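Long-range contacts in sensor protein (Vibrio cholerae, PDB 3BY9), which probably autophosphorylates on a histidine as a membrane-bound two-component kinase, this chain being its DctB sensor domain, which binds C4-dicarboxylates such as succinate: residues S116-T124 against Q201-P209; Q235-R243 against T251-I259. All coordinates share one frame; numbering follows the deposited sequence.

Interaction 1 of 2, residues S116-T124 against Q201-P209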
loop_
_atom_site.group_PDB
_atom_site.type_symbol
_atom_site.label_atom_id
_atom_site.label_comp_id
_atom_site.label_asym_id
_atom_site.label_seq_id
_atom_site.Cartn_x
_atom_site.Cartn_y
_atom_site.Cartn_z
ATOM N N SER A 116 0.004 -8.465 9.847
ATOM C CA SER A 116 -0.132 -8.531 8.410
ATOM C C SER A 116 0.065 -7.131 7.873
ATOM O O SER A 116 0.063 -6.148 8.626
ATOM C CB SER A 116 -1.526 -9.068 7.985
ATOM O OG SER A 116 -2.538 -8.156 8.340
ATOM N N GLN A 117 0.328 -7.051 6.564
ATOM C CA GLN A 117 0.468 -5.740 5.933
ATOM C C GLN A 117 -0.178 -5.823 4.559
ATOM O O GLN A 117 -0.300 -6.919 3.972
ATOM C CB GLN A 117 1.929 -5.315 5.849
ATOM C CG GLN A 117 2.822 -6.295 5.111
ATOM C CD GLN A 117 4.295 -5.986 5.405
ATOM O OE1 GLN A 117 4.999 -6.733 6.120
ATOM N NE2 GLN A 117 4.751 -4.862 4.900
ATOM N N TYR A 118 -0.578 -4.663 4.011
ATOM C CA TYR A 118 -1.319 -4.694 2.757
ATOM C C TYR A 118 -1.328 -3.299 2.160
ATOM O O TYR A 118 -1.066 -2.345 2.856
ATOM C CB TYR A 118 -2.783 -5.055 3.082
ATOM C CG TYR A 118 -3.662 -5.385 1.874
ATOM C CD1 TYR A 118 -3.344 -6.483 1.030
ATOM C CD2 TYR A 118 -4.823 -4.662 1.621
ATOM C CE1 TYR A 118 -4.167 -6.831 -0.032
ATOM C CE2 TYR A 118 -5.680 -5.001 0.558
ATOM C CZ TYR A 118 -5.331 -6.092 -0.256
ATOM O OH TYR A 118 -6.197 -6.464 -1.253
ATOM N N PHE A 119 -1.585 -3.177 0.853
ATOM C CA PHE A 119 -1.710 -1.819 0.283
ATOM C C PHE A 119 -2.973 -1.855 -0.556
ATOM O O PHE A 119 -3.335 -2.914 -1.089
ATOM C CB PHE A 119 -0.461 -1.413 -0.568
ATOM C CG PHE A 119 -0.075 -2.418 -1.612
ATOM C CD1 PHE A 119 -0.679 -2.404 -2.863
ATOM C CD2 PHE A 119 0.871 -3.396 -1.335
ATOM C CE1 PHE A 119 -0.333 -3.374 -3.841
ATOM C CE2 PHE A 119 1.209 -4.357 -2.302
ATOM C CZ PHE A 119 0.599 -4.332 -3.550
ATOM N N ALA A 120 -3.674 -0.723 -0.643
ATOM C CA ALA A 120 -4.917 -0.711 -1.365
ATOM C C ALA A 120 -5.420 0.696 -1.568
ATOM O O ALA A 120 -4.909 1.647 -0.973
ATOM C CB ALA A 120 -5.985 -1.442 -0.535
ATOM N N LEU A 121 -6.476 0.771 -2.392
ATOM C CA LEU A 121 -7.216 2.032 -2.550
ATOM C C LEU A 121 -8.316 1.963 -1.498
ATOM O O LEU A 121 -9.122 1.032 -1.500
ATOM C CB LEU A 121 -7.847 2.110 -3.959
ATOM C CG LEU A 121 -8.802 3.312 -4.124
ATOM C CD1 LEU A 121 -8.054 4.647 -4.019
ATOM C CD2 LEU A 121 -9.434 3.240 -5.526
ATOM N N GLY A 122 -8.317 2.915 -0.551
ATOM C CA GLY A 122 -9.278 2.935 0.542
ATOM C C GLY A 122 -10.736 3.032 0.122
ATOM O O GLY A 122 -11.108 3.914 -0.636
ATOM N N SER A 123 -11.565 2.150 0.697
ATOM C CA SER A 123 -12.971 2.076 0.333
ATOM C C SER A 123 -13.861 3.169 0.874
ATOM O O SER A 123 -14.871 3.499 0.254
ATOM C CB SER A 123 -13.550 0.730 0.761
ATOM O OG SER A 123 -13.632 0.670 2.167
ATOM N N THR A 124 -13.531 3.711 2.029
ATOM C CA THR A 124 -14.395 4.747 2.604
ATOM C C THR A 124 -13.804 6.093 2.287
ATOM O O THR A 124 -14.526 7.049 1.933
ATOM C CB THR A 124 -14.492 4.574 4.129
ATOM O OG1 THR A 124 -15.052 3.279 4.440
ATOM C CG2 THR A 124 -15.379 5.672 4.736
ATOM N N GLN A 201 -12.378 -8.694 -8.337
ATOM C CA GLN A 201 -12.930 -9.441 -7.217
ATOM C C GLN A 201 -12.180 -9.194 -5.917
ATOM O O GLN A 201 -12.804 -9.161 -4.848
ATOM C CB GLN A 201 -12.975 -10.950 -7.520
ATOM C CG GLN A 201 -13.893 -11.267 -8.705
ATOM C CD GLN A 201 -15.199 -10.450 -8.715
ATOM O OE1 GLN A 201 -15.735 -10.142 -9.782
ATOM N NE2 GLN A 201 -15.717 -10.113 -7.532
ATOM N N SER A 202 -10.867 -9.009 -6.007
ATOM C CA SER A 202 -10.067 -8.754 -4.788
ATOM C C SER A 202 -10.426 -7.458 -4.116
ATOM O O SER A 202 -10.237 -7.323 -2.883
ATOM C CB SER A 202 -8.571 -8.713 -5.090
ATOM O OG SER A 202 -8.185 -7.489 -5.735
ATOM N N GLN A 203 -10.944 -6.511 -4.897
ATOM C CA GLN A 203 -11.299 -5.181 -4.423
ATOM C C GLN A 203 -10.119 -4.377 -3.881
ATOM O O GLN A 203 -10.337 -3.326 -3.260
ATOM C CB GLN A 203 -12.440 -5.229 -3.376
ATOM C CG GLN A 203 -13.833 -5.530 -4.007
ATOM C CD GLN A 203 -14.428 -4.360 -4.805
ATOM O OE1 GLN A 203 -14.739 -3.292 -4.267
ATOM N NE2 GLN A 203 -14.597 -4.572 -6.107
ATOM N N GLN A 204 -8.909 -4.836 -4.198
ATOM C CA GLN A 204 -7.694 -4.137 -3.780
ATOM C C GLN A 204 -7.714 -2.710 -4.312
ATOM O O GLN A 204 -7.265 -1.801 -3.606
ATOM C CB GLN A 204 -6.454 -4.853 -4.286
ATOM C CG GLN A 204 -5.124 -4.254 -3.722
ATOM C CD GLN A 204 -3.992 -5.251 -3.815
ATOM O OE1 GLN A 204 -4.014 -6.147 -4.680
ATOM N NE2 GLN A 204 -2.981 -5.111 -2.949
ATOM N N TYR A 205 -8.235 -2.525 -5.537
ATOM C CA TYR A 205 -8.370 -1.177 -6.127
ATOM C C TYR A 205 -9.863 -0.882 -6.346
ATOM O O TYR A 205 -10.229 -0.161 -7.290
ATOM C CB TYR A 205 -7.608 -1.073 -7.462
ATOM C CG TYR A 205 -6.188 -1.544 -7.327
ATOM C CD1 TYR A 205 -5.300 -0.903 -6.446
ATOM C CD2 TYR A 205 -5.753 -2.681 -7.975
ATOM C CE1 TYR A 205 -4.020 -1.402 -6.226
ATOM C CE2 TYR A 205 -4.503 -3.178 -7.770
ATOM C CZ TYR A 205 -3.626 -2.533 -6.888
ATOM O OH TYR A 205 -2.362 -3.017 -6.699
ATOM N N LEU A 206 -10.696 -1.382 -5.437
ATOM C CA LEU A 206 -12.139 -1.193 -5.491
ATOM C C LEU A 206 -12.633 -1.572 -6.899
ATOM O O LEU A 206 -12.241 -2.651 -7.405
ATOM C CB LEU A 206 -12.504 0.232 -5.132
ATOM C CG LEU A 206 -11.874 0.677 -3.773
ATOM C CD1 LEU A 206 -12.262 2.085 -3.381
ATOM C CD2 LEU A 206 -12.269 -0.292 -2.666
ATOM N N ASP A 207 -13.466 -0.709 -7.505
ATOM C CA ASP A 207 -13.988 -0.982 -8.865
ATOM C C ASP A 207 -13.234 -0.187 -9.939
ATOM O O ASP A 207 -13.789 0.148 -11.012
ATOM C CB ASP A 207 -15.467 -0.598 -8.973
ATOM C CG ASP A 207 -16.356 -1.368 -8.032
ATOM O OD1 ASP A 207 -16.091 -2.558 -7.784
ATOM O OD2 ASP A 207 -17.369 -0.785 -7.575
ATOM N N SER A 208 -11.976 0.102 -9.671
ATOM C CA SER A 208 -11.176 0.869 -10.605
ATOM C C SER A 208 -10.993 0.159 -11.900
ATOM O O SER A 208 -10.734 -1.046 -11.930
ATOM C CB SER A 208 -9.738 1.135 -10.061
ATOM O OG SER A 208 -9.756 1.912 -8.889
ATOM N N PRO A 209 -11.191 0.882 -13.016
ATOM C CA PRO A 209 -10.971 0.211 -14.295
ATOM C C PRO A 209 -9.444 0.132 -14.281
ATOM O O PRO A 209 -8.775 1.030 -13.741
ATOM C CB PRO A 209 -11.450 1.239 -15.313
ATOM C CG PRO A 209 -12.619 1.858 -14.617
ATOM C CD PRO A 209 -12.135 2.007 -13.165
HETATM O O HOH W 1 -8.904 -5.969 -0.813
#
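The outer edge of strand 116-121 meets a tight turn that follows helix 193-202, and Leu121 N gives a nearly straight hydrogen bond to Gln204 O (3.0 Å). Gln204 carries a second bond: its NE2 reaches Phe119 O at 2.9 Å with that oxygen in the plane of the amide, although the donor sits 25° out of the plane of that carbonyl. With CG anti to the backbone N (chi1 -173°) and the chain extended beyond it, the amide is placed over a face of Phe119; it is nearly parallel to the Tyr118 ring (3°) but meets that ring obliquely. NE2 lies toward the rim of the Phe119 ring, 3.3 Å from CE1. The Tyr118 hydroxyl comes alongside the aliphatic part of the same glutamine, OH to CB 3.4 Å, and a water links this OH to Ser202 O at the end of the helix. Tyr205 OH approaches Phe119 in the ring plane, at CE1; its own hydrogen bond goes to Asp170. Further along, the Leu121 and Leu206 side chains cross at about a right angle, CD2 to CD1 3.7 Å, and Leu206 CD2 lies 3.8 Å from Ser123 CB. Within the turn, Ser208 donates through both N and OG to Tyr205 O, fixing the type II' turn that presents Leu206. Arg104, a succinate-binding residue, bonds to Leu121 O, and Ser123 N and Thr124 N bind a succinate molecule directly. Phe119 O and Leu121 N, on the strand edge turned away from strand 128-138, are both bonded by Gln204, through its side-chain NE2 and its backbone O. The turn is thus fastened to the edge strand just ahead of the ligand-binding loop, in a sheet consistent with the PAS-like (PDC) modules of DctB-type sensors.

Interaction 2 of 2, residues Q235-R243 against T251-I259. With CA (calcium ion), chain D.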
loop_
_atom_site.group_PDB
_atom_site.type_symbol
_atom_site.label_atom_id
_atom_site.label_comp_id
_atom_site.label_asym_id
_atom_site.label_seq_id
_atom_site.Cartn_x
_atom_site.Cartn_y
_atom_site.Cartn_z
ATOM N N GLN A 235 6.496 5.674 -29.855
ATOM C CA GLN A 235 7.463 4.686 -29.414
ATOM C C GLN A 235 8.202 5.236 -28.198
ATOM O O GLN A 235 9.366 5.657 -28.286
ATOM C CB GLN A 235 8.438 4.359 -30.542
ATOM C CG GLN A 235 9.442 3.253 -30.166
ATOM C CD GLN A 235 8.737 1.977 -29.674
ATOM O OE1 GLN A 235 8.631 1.721 -28.472
ATOM N NE2 GLN A 235 8.215 1.203 -30.617
ATOM N N ASP A 236 7.514 5.307 -27.070
ATOM C CA ASP A 236 8.193 5.791 -25.862
ATOM C C ASP A 236 8.790 4.559 -25.187
ATOM O O ASP A 236 8.147 3.932 -24.349
ATOM C CB ASP A 236 7.239 6.545 -24.918
ATOM C CG ASP A 236 5.975 5.780 -24.579
ATOM O OD1 ASP A 236 5.463 5.023 -25.444
ATOM O OD2 ASP A 236 5.459 5.955 -23.446
ATOM N N ASP A 237 10.010 4.216 -25.590
ATOM C CA ASP A 237 10.664 3.064 -24.986
ATOM C C ASP A 237 11.603 3.482 -23.883
ATOM O O ASP A 237 12.106 4.614 -23.843
ATOM C CB ASP A 237 11.367 2.205 -26.017
ATOM C CG ASP A 237 12.321 2.986 -26.895
ATOM O OD1 ASP A 237 12.258 4.244 -26.909
ATOM O OD2 ASP A 237 13.125 2.323 -27.571
ATOM N N TYR A 238 11.833 2.550 -22.973
ATOM C CA TYR A 238 12.636 2.821 -21.781
ATOM C C TYR A 238 13.602 1.749 -21.409
ATOM O O TYR A 238 13.338 0.584 -21.668
ATOM C CB TYR A 238 11.708 2.933 -20.555
ATOM C CG TYR A 238 10.880 4.187 -20.559
ATOM C CD1 TYR A 238 11.287 5.298 -19.854
ATOM C CD2 TYR A 238 9.729 4.269 -21.341
ATOM C CE1 TYR A 238 10.587 6.493 -19.899
ATOM C CE2 TYR A 238 9.010 5.491 -21.417
ATOM C CZ TYR A 238 9.454 6.582 -20.686
ATOM O OH TYR A 238 8.775 7.778 -20.756
ATOM N N ILE A 239 14.680 2.155 -20.747
ATOM C CA ILE A 239 15.608 1.170 -20.158
ATOM C C ILE A 239 15.066 1.069 -18.688
ATOM O O ILE A 239 14.919 2.074 -18.015
ATOM C CB ILE A 239 17.051 1.674 -20.168
ATOM C CG1 ILE A 239 17.517 1.740 -21.641
ATOM C CG2 ILE A 239 17.998 0.694 -19.323
ATOM C CD1 ILE A 239 18.787 2.557 -21.832
ATOM N N VAL A 240 14.814 -0.147 -18.197
ATOM C CA VAL A 240 14.143 -0.290 -16.889
ATOM C C VAL A 240 14.876 -1.229 -15.960
ATOM O O VAL A 240 15.221 -2.342 -16.385
ATOM C CB VAL A 240 12.725 -0.881 -17.092
ATOM C CG1 VAL A 240 11.977 -0.894 -15.797
ATOM C CG2 VAL A 240 11.916 -0.018 -18.091
ATOM N N SER A 241 15.187 -0.768 -14.750
ATOM C CA SER A 241 15.828 -1.651 -13.765
ATOM C C SER A 241 14.831 -1.886 -12.657
ATOM O O SER A 241 14.129 -0.968 -12.232
ATOM C CB SER A 241 17.110 -1.034 -13.224
ATOM O OG SER A 241 18.026 -0.943 -14.328
ATOM N N SER A 242 14.795 -3.119 -12.133
ATOM C CA SER A 242 13.750 -3.432 -11.147
ATOM C C SER A 242 14.324 -4.112 -9.944
ATOM O O SER A 242 15.316 -4.853 -10.041
ATOM C CB SER A 242 12.684 -4.359 -11.772
ATOM O OG SER A 242 12.095 -3.711 -12.909
ATOM N N ARG A 243 13.689 -3.832 -8.813
ATOM C CA ARG A 243 14.108 -4.379 -7.496
ATOM C C ARG A 243 12.869 -4.879 -6.744
ATOM O O ARG A 243 12.029 -4.112 -6.272
ATOM C CB ARG A 243 14.811 -3.272 -6.666
ATOM C CG ARG A 243 15.432 -3.705 -5.321
ATOM C CD ARG A 243 16.709 -4.477 -5.524
ATOM N NE ARG A 243 17.769 -3.697 -6.194
ATOM C CZ ARG A 243 18.498 -2.722 -5.643
ATOM N NH1 ARG A 243 18.312 -2.320 -4.385
ATOM N NH2 ARG A 243 19.503 -2.196 -6.348
ATOM N N THR A 251 7.234 -4.377 -6.442
ATOM C CA THR A 251 8.540 -4.317 -7.116
ATOM C C THR A 251 8.739 -2.833 -7.475
ATOM O O THR A 251 7.859 -2.226 -8.058
ATOM C CB THR A 251 8.566 -5.175 -8.417
ATOM O OG1 THR A 251 8.406 -6.578 -8.065
ATOM C CG2 THR A 251 9.935 -5.027 -9.165
ATOM N N ILE A 252 9.903 -2.295 -7.129
ATOM C CA ILE A 252 10.228 -0.892 -7.448
ATOM C C ILE A 252 10.963 -0.903 -8.788
ATOM O O ILE A 252 11.845 -1.734 -9.012
ATOM C CB ILE A 252 11.162 -0.288 -6.394
ATOM C CG1 ILE A 252 10.581 -0.513 -4.993
ATOM C CG2 ILE A 252 11.386 1.191 -6.675
ATOM C CD1 ILE A 252 11.568 -0.182 -3.912
ATOM N N ARG A 253 10.618 0.026 -9.684
ATOM C CA ARG A 253 11.273 0.050 -10.984
ATOM C C ARG A 253 11.642 1.443 -11.361
ATOM O O ARG A 253 10.841 2.363 -11.140
ATOM C CB ARG A 253 10.281 -0.489 -12.034
ATOM C CG ARG A 253 9.671 -1.858 -11.584
ATOM C CD ARG A 253 8.777 -2.418 -12.699
ATOM N NE ARG A 253 8.063 -3.679 -12.406
ATOM C CZ ARG A 253 8.485 -4.862 -12.852
ATOM N NH1 ARG A 253 9.630 -4.949 -13.538
ATOM N NH2 ARG A 253 7.697 -5.920 -12.754
ATOM N N VAL A 254 12.848 1.608 -11.903
ATOM C CA VAL A 254 13.274 2.940 -12.349
ATOM C C VAL A 254 13.317 2.874 -13.882
ATOM O O VAL A 254 13.826 1.906 -14.479
ATOM C CB VAL A 254 14.644 3.337 -11.723
ATOM C CG1 VAL A 254 15.715 2.275 -11.948
ATOM C CG2 VAL A 254 15.146 4.667 -12.352
ATOM N N LEU A 255 12.723 3.893 -14.517
ATOM C CA LEU A 255 12.602 3.938 -15.981
ATOM C C LEU A 255 13.314 5.157 -16.532
ATOM O O LEU A 255 13.092 6.261 -16.038
ATOM C CB LEU A 255 11.147 4.092 -16.396
ATOM C CG LEU A 255 10.172 2.932 -16.308
ATOM C CD1 LEU A 255 10.035 2.561 -14.845
ATOM C CD2 LEU A 255 8.799 3.343 -16.838
ATOM N N SER A 256 14.189 4.940 -17.510
ATOM C CA SER A 256 14.919 6.037 -18.196
ATOM C C SER A 256 14.612 5.934 -19.679
ATOM O O SER A 256 14.706 4.865 -20.277
ATOM C CB SER A 256 16.449 5.891 -18.000
ATOM O OG SER A 256 16.860 6.201 -16.672
ATOM N N PRO A 257 14.203 7.048 -20.313
ATOM C CA PRO A 257 13.898 7.002 -21.752
ATOM C C PRO A 257 15.096 6.459 -22.517
ATOM O O PRO A 257 16.242 6.861 -22.275
ATOM C CB PRO A 257 13.657 8.484 -22.101
ATOM C CG PRO A 257 13.054 9.033 -20.824
ATOM C CD PRO A 257 13.920 8.385 -19.732
ATOM N N LYS A 258 14.835 5.576 -23.483
ATOM C CA LYS A 258 15.916 4.994 -24.275
ATOM C C LYS A 258 16.204 5.944 -25.422
ATOM O O LYS A 258 15.335 6.133 -26.256
ATOM C CB LYS A 258 15.493 3.636 -24.833
ATOM C CG LYS A 258 16.632 2.940 -25.604
ATOM C CD LYS A 258 16.204 1.557 -26.063
ATOM C CE LYS A 258 17.308 0.891 -26.874
ATOM N NZ LYS A 258 16.733 -0.286 -27.570
ATOM N N ILE A 259 17.420 6.490 -25.410
ATOM C CA ILE A 259 17.974 7.456 -26.357
ATOM C C ILE A 259 17.344 8.821 -26.098
ATOM O O ILE A 259 16.577 9.344 -26.937
ATOM C CB ILE A 259 17.811 6.992 -27.830
ATOM C CG1 ILE A 259 18.732 5.797 -28.095
ATOM C CG2 ILE A 259 18.206 8.108 -28.789
ATOM C CD1 ILE A 259 18.583 5.186 -29.495
HETATM CA CA CA D . 13.401 6.243 -27.754
HETATM O O HOH W 2 11.699 6.226 -29.440
HETATM O O HOH W 3 14.478 4.377 -28.890
HETATM O O HOH W 4 11.967 6.910 -25.616
HETATM O O HOH W 5 12.937 8.738 -27.532
#
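Asp237 OD1 and Lys258 O bind the calcium ion, each at 2.5 Å, and four waters complete the six ligands found around it. The carboxylate works with both oxygens: while OD1 holds the metal, OD2 accepts from one of the metal-bound waters at 2.8 Å. Chi1 of 53° sets the Asp237 carboxylate between its own backbone N and carbonyl carbon, facing Lys258. The lysine chain is fully extended, and its CD passes 3.5 Å from Asp237 OD2. NZ remains 4.5 Å from OD2, short of a salt bridge, and pairs instead with Glu225 on the neighbouring strand. Behind the metal, Lys258 N donates to Asp237 O (2.9 Å, 172° at the hydrogen), and this oxygen also receives a hydrogen from a second calcium-bound water. From here the antiparallel ladder of the beta hairpin 238-257 begins, with hydrogen-bonded pairs Ile239-Ser256, Ser241-Val254 and Arg243-Ile252. Leu255 CD2 lies over the rim of the Tyr238 ring, whose CE1 touches Pro257 CG at 3.7 Å. Val240 and Leu255 run alongside each other from the same face, CG2 to CG 3.9 Å, and Trp226 of strand 223-226 packs against both. At the far end Arg253 NH1 reaches Ser242 OG at 2.8 Å in a weak, bent bond, near the guanidinium plane, while Thr251 CG2 sits over the centre of one guanidinium face. Thr169 and Leu219 take the NE and NH2 hydrogens, holding the group flat in place. The opposite face, with Ser241, Val254 and Ser256, rests on His12 of the long helix 5-27. Calcium bridges Asp237, just before strand 238-245, and Lys258, just after strand 250-257 near the C-terminal end of this sensor-domain fragment, and the Lys258 N to Asp237 O bond probably helps to hold the two ligands in place.

In the fold
Interaction 1 closes before interaction 2 opens along the chain, and their centres are 26 Å apart, with nearest atoms about 7 Å from each other and no direct touch. They belong to different sheets, consistent with two PAS-like modules: strand 116-121, within 116-124, is an edge strand of the five-stranded sheet that carries the succinate site, whereas 235-243 and 251-259 form the central hairpin of the four-stranded sheet, which packs on helix 5-27. The turn 201-209 comes from the chain between strands 175-176 and 223-226, so interaction 1 joins the ligand-binding part to the part built around the second sheet, while interaction 2 forms the central hairpin of that second part, beside a calcium ion.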